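Local coordinates for protein enterotoxin type A (Staphylococcus aureus, PDB 1DYQ) that acts as a superantigen, binding MHC class II molecules, in part through a zinc ion, and T-cell receptors, and causes staphylococcal food poisoning, at residues Trp64-Leu69 with Pro102-Cys107. The protein carries 3 engineered substitutions. Sequence-based numbering, arbitrary orientation.
With SO4 (sulfate ion), chain C.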
loop_
_atom_site.group_PDB
_atom_site.type_symbol
_atom_site.label_atom_id
_atom_site.label_comp_id
_atom_site.label_asym_id
_atom_site.label_seq_id
_atom_site.Cartn_x
_atom_site.Cartn_y
_atom_site.Cartn_z
ATOM N N TRP A 64 -13.792 12.865 11.681
ATOM C CA TRP A 64 -14.800 12.990 10.648
ATOM C C TRP A 64 -15.516 11.709 10.345
ATOM O O TRP A 64 -16.744 11.669 10.164
ATOM C CB TRP A 64 -14.223 13.598 9.349
ATOM C CG TRP A 64 -15.336 14.043 8.424
ATOM C CD1 TRP A 64 -15.724 13.472 7.261
ATOM C CD2 TRP A 64 -16.212 15.154 8.645
ATOM N NE1 TRP A 64 -16.802 14.149 6.723
ATOM C CE2 TRP A 64 -17.093 15.208 7.555
ATOM C CE3 TRP A 64 -16.322 16.120 9.657
ATOM C CZ2 TRP A 64 -18.077 16.197 7.433
ATOM C CZ3 TRP A 64 -17.297 17.096 9.530
ATOM C CH2 TRP A 64 -18.162 17.124 8.433
ATOM N N TYR A 65 -14.790 10.576 10.239
ATOM C CA TYR A 65 -15.398 9.367 9.770
ATOM C C TYR A 65 -16.076 8.553 10.884
ATOM O O TYR A 65 -15.575 8.425 11.972
ATOM C CB TYR A 65 -14.371 8.441 9.077
ATOM C CG TYR A 65 -13.494 9.208 8.096
ATOM C CD1 TYR A 65 -14.047 9.948 7.070
ATOM C CD2 TYR A 65 -12.115 9.104 8.176
ATOM C CE1 TYR A 65 -13.247 10.647 6.171
ATOM C CE2 TYR A 65 -11.309 9.808 7.298
ATOM C CZ TYR A 65 -11.884 10.570 6.303
ATOM O OH TYR A 65 -11.074 11.283 5.427
ATOM N N ASN A 66 -17.133 7.857 10.457
ATOM C CA ASN A 66 -17.774 6.861 11.288
ATOM C C ASN A 66 -17.635 5.472 10.667
ATOM O O ASN A 66 -17.443 4.511 11.398
ATOM C CB ASN A 66 -19.284 7.194 11.430
ATOM C CG ASN A 66 -19.494 8.414 12.299
ATOM O OD1 ASN A 66 -18.844 8.597 13.317
ATOM N ND2 ASN A 66 -20.403 9.289 11.859
ATOM N N ASP A 67 -17.729 5.383 9.353
ATOM C CA ASP A 67 -17.727 4.114 8.643
ATOM C C ASP A 67 -16.486 3.975 7.734
ATOM O O ASP A 67 -15.965 4.973 7.269
ATOM C CB ASP A 67 -18.964 4.030 7.734
ATOM C CG ASP A 67 -20.280 4.084 8.486
ATOM O OD1 ASP A 67 -20.309 3.910 9.714
ATOM O OD2 ASP A 67 -21.320 4.303 7.811
ATOM N N LEU A 68 -16.111 2.722 7.514
ATOM C CA LEU A 68 -15.027 2.414 6.565
ATOM C C LEU A 68 -15.552 1.561 5.422
ATOM O O LEU A 68 -16.137 0.475 5.654
ATOM C CB LEU A 68 -13.913 1.637 7.305
ATOM C CG LEU A 68 -12.775 1.119 6.386
ATOM C CD1 LEU A 68 -11.963 2.297 5.858
ATOM C CD2 LEU A 68 -11.852 0.186 7.194
ATOM N N LEU A 69 -15.408 2.012 4.199
ATOM C CA LEU A 69 -15.802 1.316 3.020
ATOM C C LEU A 69 -14.589 0.713 2.298
ATOM O O LEU A 69 -13.724 1.524 1.918
ATOM C CB LEU A 69 -16.565 2.240 2.055
ATOM C CG LEU A 69 -17.091 1.577 0.806
ATOM C CD1 LEU A 69 -18.168 0.535 1.130
ATOM C CD2 LEU A 69 -17.616 2.578 -0.213
ATOM N N PRO A 102 -21.551 7.804 1.263
ATOM C CA PRO A 102 -22.155 8.563 2.354
ATOM C C PRO A 102 -21.181 9.455 3.065
ATOM O O PRO A 102 -19.970 9.225 3.167
ATOM C CB PRO A 102 -22.814 7.526 3.215
ATOM C CG PRO A 102 -23.095 6.379 2.276
ATOM C CD PRO A 102 -21.870 6.372 1.352
ATOM N N ASN A 103 -21.705 10.635 3.443
ATOM C CA ASN A 103 -20.980 11.586 4.280
ATOM C C ASN A 103 -20.336 10.768 5.446
ATOM O O ASN A 103 -21.064 9.922 6.000
ATOM C CB ASN A 103 -22.077 12.416 5.051
ATOM C CG ASN A 103 -22.485 13.670 4.359
ATOM O OD1 ASN A 103 -21.720 14.644 4.291
ATOM N ND2 ASN A 103 -23.712 13.721 3.850
ATOM N N LYS A 104 -19.206 11.102 5.914
ATOM C CA LYS A 104 -18.491 10.561 7.049
ATOM C C LYS A 104 -18.124 9.104 6.821
ATOM O O LYS A 104 -17.879 8.311 7.740
ATOM C CB LYS A 104 -19.265 10.775 8.345
ATOM C CG LYS A 104 -19.637 12.236 8.669
ATOM C CD LYS A 104 -20.398 12.251 10.024
ATOM C CE LYS A 104 -19.416 12.618 11.153
ATOM N NZ LYS A 104 -18.741 13.924 10.795
ATOM N N THR A 105 -18.046 8.695 5.561
ATOM C CA THR A 105 -17.540 7.333 5.255
ATOM C C THR A 105 -16.123 7.545 4.710
ATOM O O THR A 105 -15.887 8.456 3.897
ATOM C CB THR A 105 -18.404 6.621 4.225
ATOM O OG1 THR A 105 -19.704 6.414 4.832
ATOM C CG2 THR A 105 -17.850 5.248 3.834
ATOM N N ALA A 106 -15.180 6.713 5.108
ATOM C CA ALA A 106 -13.819 6.799 4.521
ATOM C C ALA A 106 -13.561 5.588 3.660
ATOM O O ALA A 106 -14.136 4.522 3.962
ATOM C CB ALA A 106 -12.762 6.818 5.632
ATOM N N CYS A 107 -12.786 5.641 2.583
ATOM C CA CYS A 107 -12.603 4.501 1.720
ATOM C C CYS A 107 -11.143 4.017 1.698
ATOM O O CYS A 107 -10.205 4.797 1.827
ATOM C CB CYS A 107 -13.033 4.833 0.275
ATOM S SG CYS A 107 -14.853 5.141 0.185
HETATM S S SO4 C . -11.353 13.872 3.092
HETATM O O1 SO4 C . -10.573 15.055 3.442
HETATM O O2 SO4 C . -12.124 13.272 4.222
HETATM O O3 SO4 C . -10.379 12.750 2.615
HETATM O O4 SO4 C . -12.231 14.126 1.891
HETATM O O HOH W 1 -17.702 12.645 4.447
HETATM O O HOH W 2 -21.515 4.553 5.137
#
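Lys104 folds its side chain back over the indole of Trp64, setting NZ above the six-membered ring in a cation-pi contact, 3.5 Å from the ring centroid and 15° off its normal. The bends at chi3 (98°) and chi4 (54°) bring the ammonium over that face, while CG makes a CH-pi contact with the five-membered ring. At the indole edge, a water accepts hydrogen bonds from Trp64 NE1 and Lys104 N, tying ring to backbone. Lys104 O receives two amides: Asn66 N at 2.9 Å, in the carbonyl plane, and, more weakly, Asp67 N. From here the chains run on as the parallel pair 67-71 and 105-114 in the five-stranded sheet of the OB-fold domain, a type II turn from Pro102 to Thr105 leading into the second strand. Ala106 bonds to the residues before and after Leu68, as parallel pairing requires: Ala106 N to Asp67 O (2.9 Å) and Ala106 O from Leu69 N (2.8 Å). Ala106 CB lies over the centre of the Tyr65 ring, 3.4 Å from the centroid, in a CH-pi contact. Tyr65 OH, also hydrogen-bonded to Gly94 N, donates to O2 of a sulfate probably left by the crystallisation liquor (2.6 Å). On the face carrying Asp67, Leu69 and Cys107, a second water bridges Asp67 OD2 and Thr105 OG1, Asp67 OD1 being held by Gly57 N; Leu69 CD2 packs against SG of Cys107, disulfide-bonded to Cys97.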